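Local coordinates for uncharacterized protein (Capnocytophaga ochracea, PDB 4W9R) that is of unknown function but has an alpha/beta-hydrolase fold and belongs to the putative esterase family, at residues V39-E44 against V119-E124; V145-V150 against F172-T177; R17-G22 against V69-P74; V79-E84 against G126-Y131. All coordinates share one frame; numbering follows the deposited sequence.

Interaction 1: residues V39-E44 against V119-E124; sequences VVLNAE and VIASEE
Asn-42 leans across to Ser-122 just where two neighbouring parallel strands end. Its CB lies 3.8 Å from Ser-122 OG; one atom further out, Asn-42 CG comes to 3.2 Å from the same Ser-122 OG. At the tip the branches part. OD1 accepts the backbone N-H of Ser-122, although the modelled 2.3 Å from Asn-42 OD1 to Ser-122 N is doubtful as a length, and ND2 makes a weak bond to a water that also donates to Ser-122 O (2.9 Å). The side-chain amide thus takes over from the backbone ladder, whose last rungs are Ile-120 N to Val-39 O at 2.7 Å and Leu-41 N to Ile-120 O at 3.2 Å. Alongside, Leu-41 CD1 packs on Ala-121 CB. Ser-122 OG, with chi1 at 66°, donates to Glu-123 OE1 (2.6 Å), meeting it from above the carboxylate plane. An alanine in place of Ser-122 would probably cost the carboxylate this donor, leaving it to its bonds with Lys-221 and Asn-148. Glu-123, phi 57° and psi -130°, stands at a strand-to-helix turn consistent with the nucleophile elbow of alpha/beta hydrolases. With the main-chain N-H of Ser-122 taken by an amide and its hydroxyl by a carboxylate, side chains hold the strand end where the ladder stops.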
# COMPACT_ATOMS: atom_id res chain seq x y z
N VAL B 39 -3.34 9.27 13.72
CA VAL B 39 -2.23 8.95 14.60
C VAL B 39 -1.70 7.54 14.34
O VAL B 39 -2.48 6.58 14.26
CB VAL B 39 -2.63 9.08 16.09
CG1 VAL B 39 -1.47 8.70 16.99
CG2 VAL B 39 -3.11 10.49 16.38
N VAL B 40 -0.39 7.41 14.19
CA VAL B 40 0.24 6.11 13.94
C VAL B 40 1.19 5.73 15.08
O VAL B 40 2.21 6.38 15.28
CB VAL B 40 1.01 6.10 12.61
CG1 VAL B 40 1.61 4.73 12.36
CG2 VAL B 40 0.10 6.52 11.47
N LEU B 41 0.85 4.67 15.81
CA LEU B 41 1.62 4.25 16.98
C LEU B 41 2.87 3.45 16.62
O LEU B 41 3.85 3.42 17.37
CB LEU B 41 0.73 3.42 17.90
CG LEU B 41 -0.61 4.05 18.26
CD1 LEU B 41 -1.40 3.15 19.19
CD2 LEU B 41 -0.40 5.43 18.87
N ASN B 42 2.82 2.80 15.46
CA ASN B 42 3.84 1.89 14.97
C ASN B 42 4.87 2.54 14.04
O ASN B 42 5.65 1.85 13.39
CB ASN B 42 3.19 0.69 14.30
CG ASN B 42 2.61 -0.28 15.31
OD1 ASN B 42 1.39 -0.44 15.41
ND2 ASN B 42 3.47 -0.92 16.09
N ALA B 43 4.84 3.86 13.98
CA ALA B 43 5.34 4.66 12.85
C ALA B 43 6.73 4.31 12.32
O ALA B 43 7.01 4.59 11.15
CB ALA B 43 5.32 6.13 13.25
N GLU B 44 7.60 3.72 13.13
CA GLU B 44 8.91 3.30 12.62
C GLU B 44 8.76 2.41 11.37
O GLU B 44 9.64 2.39 10.51
CB GLU B 44 9.71 2.56 13.70
CG GLU B 44 9.14 1.22 14.13
CD GLU B 44 8.03 1.34 15.16
OE1 GLU B 44 7.73 2.48 15.57
OE2 GLU B 44 7.47 0.30 15.55
N VAL B 119 -6.83 6.50 14.39
CA VAL B 119 -5.63 5.88 14.94
C VAL B 119 -5.33 4.57 14.21
O VAL B 119 -6.21 3.73 14.02
CB VAL B 119 -5.76 5.62 16.46
CG1 VAL B 119 -6.99 4.79 16.78
CG2 VAL B 119 -4.50 4.95 17.00
N ILE B 120 -4.08 4.40 13.78
CA ILE B 120 -3.65 3.20 13.09
C ILE B 120 -2.52 2.53 13.86
O ILE B 120 -1.54 3.18 14.22
CB ILE B 120 -3.19 3.50 11.65
CG1 ILE B 120 -4.31 4.17 10.86
CG2 ILE B 120 -2.74 2.22 10.96
CD1 ILE B 120 -3.92 4.50 9.43
N ALA B 121 -2.66 1.24 14.12
CA ALA B 121 -1.65 0.50 14.86
C ALA B 121 -1.61 -0.97 14.45
O ALA B 121 -2.56 -1.48 13.86
CB ALA B 121 -1.90 0.62 16.35
N SER B 122 -0.49 -1.63 14.75
CA SER B 122 -0.33 -3.04 14.42
C SER B 122 0.22 -3.83 15.60
O SER B 122 0.78 -3.26 16.54
CB SER B 122 0.59 -3.20 13.20
OG SER B 122 1.91 -2.79 13.49
N GLU B 123 0.05 -5.15 15.55
CA GLU B 123 0.52 -6.07 16.59
C GLU B 123 -0.05 -5.71 17.96
O GLU B 123 -1.26 -5.53 18.11
CB GLU B 123 2.05 -6.10 16.64
CG GLU B 123 2.69 -6.86 15.48
CD GLU B 123 2.68 -6.09 14.17
OE1 GLU B 123 3.19 -4.96 14.14
OE2 GLU B 123 2.16 -6.63 13.17
N GLU B 124 0.82 -5.61 18.96
CA GLU B 124 0.38 -5.31 20.33
C GLU B 124 -0.33 -3.96 20.40
O GLU B 124 -1.38 -3.83 21.03
CB GLU B 124 1.56 -5.34 21.30
CG GLU B 124 2.14 -6.72 21.56
CD GLU B 124 3.09 -7.18 20.47
OE1 GLU B 124 3.43 -6.35 19.59
OE2 GLU B 124 3.50 -8.36 20.49
O HOH W 1 2.82 -3.15 18.63

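Interaction 2: residues V145-V150 against F172-T177; sequences VSLNPV and FYYMAT
Tyr-174 stretches its ring out from the strand (chi1 -179°), while Leu-147, with CG turned opposite its carbonyl carbon (chi1 -56°), lies on the same face of the sheet and brings CD2 to the ring. The two meet obliquely: Leu-147 CD2 lies at the ring edge, 4.0 Å from Tyr-174 CE1, and also approaches the methyl of Ala-176. Val-145 CG1 comes to 3.8 Å from Tyr-174 CD1. The ring's hydroxyl reaches beyond this pair to Gln-227. Beneath the side chains runs a parallel ladder, with Ser-146 N to Tyr-174 O at 2.7 Å, Ala-176 N to Ser-146 O at 3.0 Å and Asn-148 N to Ala-176 O at 2.7 Å. These are the two strands of a beta-alpha-beta unit, joined through helix 156-165, in the parallel part of an alpha/beta-hydrolase sheet. On the other face, Met-175, modelled as selenomethionine, runs fully extended until CE meets Pro-149 CG at 3.6 Å, the two side chains crossing at about a right angle. At the corner, a water donates to Asn-148 OD1 and Pro-149 O and accepts from Thr-177 OG1 (2.9 Å). Asn-148 has further partners in Asn-182, at OD1, and Glu-123, at ND2.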
# COMPACT_ATOMS: atom_id res chain seq x y z
N VAL B 145 -8.08 1.58 13.29
CA VAL B 145 -7.59 0.56 12.37
C VAL B 145 -6.61 -0.36 13.09
O VAL B 145 -5.50 0.05 13.43
CB VAL B 145 -6.92 1.18 11.14
CG1 VAL B 145 -6.45 0.09 10.19
CG2 VAL B 145 -7.88 2.12 10.43
N SER B 146 -7.03 -1.60 13.30
CA SER B 146 -6.20 -2.58 14.00
C SER B 146 -5.66 -3.61 13.01
O SER B 146 -6.40 -4.44 12.49
CB SER B 146 -7.01 -3.26 15.10
OG SER B 146 -6.23 -4.20 15.82
N LEU B 147 -4.35 -3.57 12.78
CA LEU B 147 -3.73 -4.42 11.77
C LEU B 147 -2.90 -5.53 12.41
O LEU B 147 -1.92 -5.25 13.09
CB LEU B 147 -2.85 -3.59 10.84
CG LEU B 147 -3.56 -2.42 10.15
CD1 LEU B 147 -2.55 -1.57 9.41
CD2 LEU B 147 -4.63 -2.94 9.20
N ASN B 148 -3.29 -6.77 12.17
CA ASN B 148 -2.63 -7.93 12.77
C ASN B 148 -2.46 -7.78 14.28
O ASN B 148 -1.34 -7.79 14.78
CB ASN B 148 -1.27 -8.16 12.11
CG ASN B 148 -0.59 -9.43 12.60
OD1 ASN B 148 -1.22 -10.49 12.69
ND2 ASN B 148 0.68 -9.32 12.96
N PRO B 149 -3.57 -7.61 15.01
CA PRO B 149 -3.40 -7.41 16.45
C PRO B 149 -2.99 -8.68 17.17
O PRO B 149 -3.36 -9.77 16.73
CB PRO B 149 -4.78 -6.95 16.90
CG PRO B 149 -5.71 -7.65 15.96
CD PRO B 149 -4.99 -7.67 14.63
N VAL B 150 -2.24 -8.55 18.26
CA VAL B 150 -2.05 -9.67 19.16
C VAL B 150 -3.10 -9.51 20.24
O VAL B 150 -2.99 -8.63 21.10
CB VAL B 150 -0.64 -9.68 19.78
CG1 VAL B 150 -0.46 -10.89 20.68
CG2 VAL B 150 0.43 -9.64 18.69
N PHE B 172 -15.73 4.30 12.90
CA PHE B 172 -15.25 3.40 11.85
C PHE B 172 -14.21 2.45 12.43
O PHE B 172 -13.13 2.89 12.84
CB PHE B 172 -14.67 4.19 10.68
CG PHE B 172 -14.16 3.33 9.56
CD1 PHE B 172 -15.02 2.92 8.54
CD2 PHE B 172 -12.84 2.92 9.51
CE1 PHE B 172 -14.56 2.13 7.51
CE2 PHE B 172 -12.38 2.12 8.48
CZ PHE B 172 -13.24 1.73 7.48
N TYR B 173 -14.53 1.17 12.46
CA TYR B 173 -13.60 0.17 12.99
C TYR B 173 -13.17 -0.81 11.91
O TYR B 173 -14.01 -1.41 11.23
CB TYR B 173 -14.22 -0.58 14.17
CG TYR B 173 -13.29 -1.60 14.78
CD1 TYR B 173 -12.30 -1.21 15.67
CD2 TYR B 173 -13.40 -2.95 14.46
CE1 TYR B 173 -11.45 -2.14 16.23
CE2 TYR B 173 -12.55 -3.88 15.02
CZ TYR B 173 -11.57 -3.47 15.91
OH TYR B 173 -10.72 -4.40 16.46
N TYR B 174 -11.86 -0.99 11.77
CA TYR B 174 -11.31 -1.92 10.80
C TYR B 174 -10.26 -2.82 11.43
O TYR B 174 -9.27 -2.34 11.99
CB TYR B 174 -10.70 -1.16 9.62
CG TYR B 174 -10.13 -2.06 8.54
CD1 TYR B 174 -8.80 -2.46 8.56
CD2 TYR B 174 -10.92 -2.50 7.49
CE1 TYR B 174 -8.28 -3.27 7.58
CE2 TYR B 174 -10.41 -3.32 6.50
CZ TYR B 174 -9.09 -3.70 6.55
OH TYR B 174 -8.58 -4.51 5.56
N MSE B 175 -10.47 -4.13 11.34
CA MSE B 175 -9.50 -5.09 11.84
C MSE B 175 -9.10 -6.08 10.75
O MSE B 175 -9.95 -6.61 10.04
CB MSE B 175 -10.05 -5.84 13.05
CG MSE B 175 -9.19 -7.02 13.49
SE MSE B 175 -9.90 -7.93 15.05
CE MSE B 175 -8.72 -9.48 15.07
N ALA B 176 -7.80 -6.31 10.62
CA ALA B 176 -7.29 -7.25 9.63
C ALA B 176 -6.29 -8.22 10.25
O ALA B 176 -5.54 -7.86 11.16
CB ALA B 176 -6.65 -6.50 8.47
N THR B 177 -6.29 -9.46 9.75
CA THR B 177 -5.33 -10.46 10.20
C THR B 177 -4.92 -11.38 9.05
O THR B 177 -5.62 -11.47 8.04
CB THR B 177 -5.89 -11.30 11.37
OG1 THR B 177 -4.91 -12.24 11.80
CG2 THR B 177 -7.15 -12.03 10.93
O HOH W 2 -3.64 -10.82 13.96

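Interaction 3: residues R17-G22 against V69-P74; sequences RKQKIG and VGVYEP
Tyr-72 lays its ring under the side chain of Lys-20 and turns an edge to the backbone of the facing strand. Over one face sits Lys-20 CE, 4.0 Å above the ring plane and shifted toward the rim; further along, NZ stands 4.9 Å from the ring centroid and 22° off the normal, a cation-pi contact. The lysine is fully extended, which carries CG and CD past Tyr-72 CB before CE arrives over the ring. At the edge, close to the ring plane, lies the main chain of Ile-21 and Gly-22, with Gly-22 N 3.5 Å from Tyr-72 CE1. Gly-22 has no side chain, so the ring can come right up against its backbone. The second flat group, the guanidinium of Arg-17, is used edge-on: NE and NH2 both donate in its plane to Gln-19 OE1, each at 3.1 Å, and NH2 has a salt bridge to Asp-78 as well. Strands 17-24 and 67-71 run antiparallel here, at the flank of the alpha/beta-hydrolase sheet where it changes from parallel to antiparallel. Gly-22 and Gly-70 form a hydrogen-bonded pair, Gly-70 N to Gly-22 O at 2.9 Å, followed by the non-hydrogen-bonded pair Ile-21 and Val-71. Beyond it, Lys-20 O accepts from Tyr-72 N (3.0 Å) and, through the opposite face of its carbonyl plane, from Gln-19 NE2. A bend at chi2 (61°) turns this amide forward along its strand toward Lys-20 O, where NE2 also makes a weak bond to Tyr-72 O and lies against Val-71 CG1.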
# COMPACT_ATOMS: atom_id res chain seq x y z
N ARG B 17 9.44 10.81 29.72
CA ARG B 17 10.56 10.74 28.78
C ARG B 17 10.28 11.60 27.56
O ARG B 17 9.14 12.00 27.31
CB ARG B 17 10.83 9.30 28.36
CG ARG B 17 9.75 8.69 27.49
CD ARG B 17 10.23 7.40 26.85
NE ARG B 17 9.22 6.81 25.97
CZ ARG B 17 8.44 5.79 26.30
NH1 ARG B 17 8.55 5.23 27.50
NH2 ARG B 17 7.55 5.32 25.44
N LYS B 18 11.33 11.89 26.79
CA LYS B 18 11.16 12.58 25.52
C LYS B 18 10.83 11.55 24.45
O LYS B 18 11.64 10.66 24.17
CB LYS B 18 12.41 13.37 25.14
CG LYS B 18 12.74 14.52 26.08
CD LYS B 18 14.08 15.15 25.71
CE LYS B 18 14.38 16.38 26.56
NZ LYS B 18 13.43 17.49 26.28
N GLN B 19 9.66 11.67 23.85
CA GLN B 19 9.19 10.68 22.89
C GLN B 19 9.33 11.18 21.47
O GLN B 19 8.81 12.24 21.11
CB GLN B 19 7.73 10.31 23.17
CG GLN B 19 7.13 9.36 22.16
CD GLN B 19 7.85 8.03 22.12
OE1 GLN B 19 8.11 7.42 23.16
NE2 GLN B 19 8.18 7.57 20.92
N LYS B 20 10.04 10.41 20.64
CA LYS B 20 10.20 10.77 19.24
C LYS B 20 8.88 10.61 18.50
O LYS B 20 8.25 9.55 18.53
CB LYS B 20 11.28 9.92 18.57
CG LYS B 20 11.48 10.25 17.10
CD LYS B 20 12.52 9.34 16.45
CE LYS B 20 12.65 9.62 14.96
NZ LYS B 20 13.64 8.72 14.30
N ILE B 21 8.45 11.68 17.84
CA ILE B 21 7.26 11.68 17.01
C ILE B 21 7.59 12.35 15.69
O ILE B 21 8.64 12.96 15.54
CB ILE B 21 6.07 12.41 17.66
CG1 ILE B 21 6.37 13.90 17.83
CG2 ILE B 21 5.70 11.77 19.00
CD1 ILE B 21 5.22 14.70 18.38
N GLY B 22 6.68 12.24 14.73
CA GLY B 22 6.86 12.96 13.49
C GLY B 22 5.53 13.35 12.91
O GLY B 22 4.50 12.72 13.18
N VAL B 69 0.27 12.05 12.35
CA VAL B 69 1.25 12.11 13.44
C VAL B 69 1.66 10.71 13.87
O VAL B 69 0.84 9.96 14.41
CB VAL B 69 0.69 12.88 14.65
CG1 VAL B 69 1.69 12.84 15.80
CG2 VAL B 69 0.37 14.31 14.27
N GLY B 70 2.91 10.36 13.62
CA GLY B 70 3.42 9.06 14.05
C GLY B 70 4.12 9.07 15.39
O GLY B 70 4.70 10.07 15.80
N VAL B 71 4.11 7.92 16.06
CA VAL B 71 4.85 7.72 17.30
C VAL B 71 5.93 6.67 17.05
O VAL B 71 5.62 5.51 16.79
CB VAL B 71 3.94 7.27 18.45
CG1 VAL B 71 4.75 7.07 19.72
CG2 VAL B 71 2.83 8.29 18.68
N TYR B 72 7.19 7.08 17.12
CA TYR B 72 8.28 6.21 16.71
C TYR B 72 8.81 5.31 17.82
O TYR B 72 9.20 5.79 18.89
CB TYR B 72 9.43 7.05 16.13
CG TYR B 72 9.13 7.62 14.76
CD1 TYR B 72 8.52 8.86 14.62
CD2 TYR B 72 9.45 6.90 13.61
CE1 TYR B 72 8.25 9.37 13.37
CE2 TYR B 72 9.18 7.41 12.36
CZ TYR B 72 8.58 8.65 12.24
OH TYR B 72 8.30 9.16 10.99
N GLU B 73 8.81 4.01 17.53
CA GLU B 73 9.39 2.99 18.40
C GLU B 73 8.99 3.08 19.86
O GLU B 73 9.82 3.37 20.72
CB GLU B 73 10.92 3.03 18.29
CG GLU B 73 11.45 2.55 16.95
CD GLU B 73 12.97 2.53 16.89
OE1 GLU B 73 13.59 3.48 17.40
OE2 GLU B 73 13.53 1.56 16.33
N PRO B 74 7.71 2.82 20.16
CA PRO B 74 7.32 2.71 21.57
C PRO B 74 7.85 1.40 22.15
O PRO B 74 8.02 0.44 21.40
CB PRO B 74 5.80 2.72 21.52
CG PRO B 74 5.47 2.16 20.18
CD PRO B 74 6.57 2.61 19.25

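Interaction 4: residues V79-E84 against G126-Y131; sequences VTVVEE and GFLANY
Val-81 points toward segment 126-131 and divides its carbon atoms among three side chains. CB comes to the edge of the Phe-127 ring, near the ring plane, with Phe-127 CE2 4.2 Å away. CG2 goes to Leu-128, where CD1 meets it at 3.9 Å, and lies obliquely to the Tyr-131 ring at 4.0 Å from Tyr-131 CE1. Val-81 CG1, the branch opposite the backbone N (Val-81 chi1 178°), passes 3.7 Å from Tyr-131 OH. The two rings are set against each other as well: Phe-127 CE2 lies in the plane of the Tyr-131 ring, at its edge, so together they form two walls of the hollow that takes the valine. The Tyr-131 hydroxyl bonds to Gly-86 O, which ties the ring to the loop that carries Val-81. On the other flank, Leu-128 CB sits 3.6 Å from Val-79 O, and its CD2 turns toward Val-79 CA at 3.7 Å. An alanine at Val-81, lacking both branches, would probably open a gap between Leu-128 and Tyr-131, whose CD1, CE1 and OH would lose their valine partners. The contact is mostly apolar, held by van der Waals packing, and helix 91-110 adds Phe-95 and Phe-96 around Leu-128. This is a loop laid over the helix of a strand-turn-helix that is consistent with the nucleophile elbow of alpha/beta hydrolases.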
# COMPACT_ATOMS: atom_id res chain seq x y z
N VAL B 79 2.99 -0.72 24.66
CA VAL B 79 1.88 -1.08 23.79
C VAL B 79 1.22 -2.41 24.13
O VAL B 79 0.28 -2.83 23.44
CB VAL B 79 2.34 -1.14 22.32
CG1 VAL B 79 2.81 0.24 21.87
CG2 VAL B 79 3.45 -2.17 22.15
N THR B 80 1.69 -3.09 25.17
CA THR B 80 1.19 -4.44 25.46
C THR B 80 0.17 -4.49 26.59
O THR B 80 0.44 -4.06 27.71
CB THR B 80 2.35 -5.39 25.81
OG1 THR B 80 3.26 -5.47 24.70
CG2 THR B 80 1.80 -6.78 26.11
N VAL B 81 -1.00 -5.04 26.28
CA VAL B 81 -2.02 -5.30 27.27
C VAL B 81 -1.86 -6.72 27.82
O VAL B 81 -2.02 -7.69 27.08
CB VAL B 81 -3.44 -5.14 26.69
CG1 VAL B 81 -4.49 -5.47 27.73
CG2 VAL B 81 -3.63 -3.72 26.15
N VAL B 82 -1.55 -6.83 29.11
CA VAL B 82 -1.26 -8.12 29.71
C VAL B 82 -2.52 -8.97 29.89
O VAL B 82 -3.61 -8.44 30.09
CB VAL B 82 -0.56 -7.96 31.08
CG1 VAL B 82 0.78 -7.27 30.90
CG2 VAL B 82 -1.44 -7.20 32.05
N GLU B 83 -2.35 -10.28 29.81
CA GLU B 83 -3.47 -11.21 29.85
C GLU B 83 -4.11 -11.25 31.23
O GLU B 83 -5.31 -11.51 31.36
CB GLU B 83 -3.01 -12.61 29.44
CG GLU B 83 -4.04 -13.41 28.65
CD GLU B 83 -5.11 -14.03 29.52
OE1 GLU B 83 -4.85 -14.24 30.73
OE2 GLU B 83 -6.21 -14.32 29.00
N GLU B 84 -3.31 -10.99 32.26
CA GLU B 84 -3.77 -11.09 33.64
C GLU B 84 -4.91 -10.11 33.95
O GLU B 84 -5.99 -10.52 34.37
CB GLU B 84 -2.60 -10.85 34.60
CG GLU B 84 -2.94 -11.04 36.07
CD GLU B 84 -1.75 -10.80 36.98
OE1 GLU B 84 -0.74 -10.24 36.51
OE2 GLU B 84 -1.83 -11.17 38.17
N GLY B 126 -1.79 -2.56 17.99
CA GLY B 126 -3.02 -2.74 17.25
C GLY B 126 -4.17 -3.19 18.13
O GLY B 126 -5.31 -2.78 17.94
N PHE B 127 -3.86 -4.03 19.11
CA PHE B 127 -4.86 -4.48 20.07
C PHE B 127 -5.11 -3.41 21.13
O PHE B 127 -6.23 -3.25 21.60
CB PHE B 127 -4.44 -5.79 20.73
CG PHE B 127 -5.45 -6.33 21.70
CD1 PHE B 127 -6.66 -6.83 21.25
CD2 PHE B 127 -5.19 -6.34 23.06
CE1 PHE B 127 -7.60 -7.32 22.14
CE2 PHE B 127 -6.13 -6.83 23.96
CZ PHE B 127 -7.33 -7.32 23.49
N LEU B 128 -4.05 -2.70 21.50
CA LEU B 128 -4.15 -1.61 22.46
C LEU B 128 -5.09 -0.51 21.97
O LEU B 128 -5.82 0.10 22.75
CB LEU B 128 -2.76 -1.01 22.74
CG LEU B 128 -2.71 0.25 23.60
CD1 LEU B 128 -3.17 -0.05 25.01
CD2 LEU B 128 -1.31 0.85 23.60
N ALA B 129 -5.09 -0.29 20.66
CA ALA B 129 -5.89 0.77 20.05
C ALA B 129 -7.39 0.50 20.21
O ALA B 129 -8.20 1.43 20.16
CB ALA B 129 -5.54 0.92 18.58
N ASN B 130 -7.76 -0.76 20.38
CA ASN B 130 -9.16 -1.13 20.56
C ASN B 130 -9.78 -0.48 21.79
O ASN B 130 -10.97 -0.16 21.81
CB ASN B 130 -9.31 -2.65 20.67
CG ASN B 130 -8.98 -3.36 19.38
OD1 ASN B 130 -9.17 -2.82 18.29
ND2 ASN B 130 -8.50 -4.59 19.50
N TYR B 131 -8.96 -0.26 22.81
CA TYR B 131 -9.45 0.19 24.11
C TYR B 131 -9.89 1.65 24.12
O TYR B 131 -10.44 2.12 25.11
CB TYR B 131 -8.38 -0.05 25.17
CG TYR B 131 -8.29 -1.51 25.58
CD1 TYR B 131 -7.57 -2.42 24.82
CD2 TYR B 131 -8.94 -1.97 26.72
CE1 TYR B 131 -7.50 -3.75 25.18
CE2 TYR B 131 -8.87 -3.30 27.09
CZ TYR B 131 -8.15 -4.18 26.32
OH TYR B 131 -8.08 -5.51 26.68

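In the fold
Interactions 1, 2 and 3 all stitch one mixed sheet, and their chemistry follows their place in it. Interaction 2 is wholly buried and interaction 1 almost so; they share the parallel middle, where strands 116-122 and 143-149 lie side by side and backbone bonds join the two contacts directly. Interaction 3 sits further toward the sheet's flank, about 21 Å from interaction 2 between centres; it is antiparallel, with an exposed lysine over a ring at its rim. Interaction 4 lies off the sheet: a buried, mainly apolar contact of a loop with helix 123-128, which interaction 1 leads into, and the turn after it. Ser-146 and Tyr-173 of interaction 2 bond to Gly-126 and Asn-130 of interaction 4.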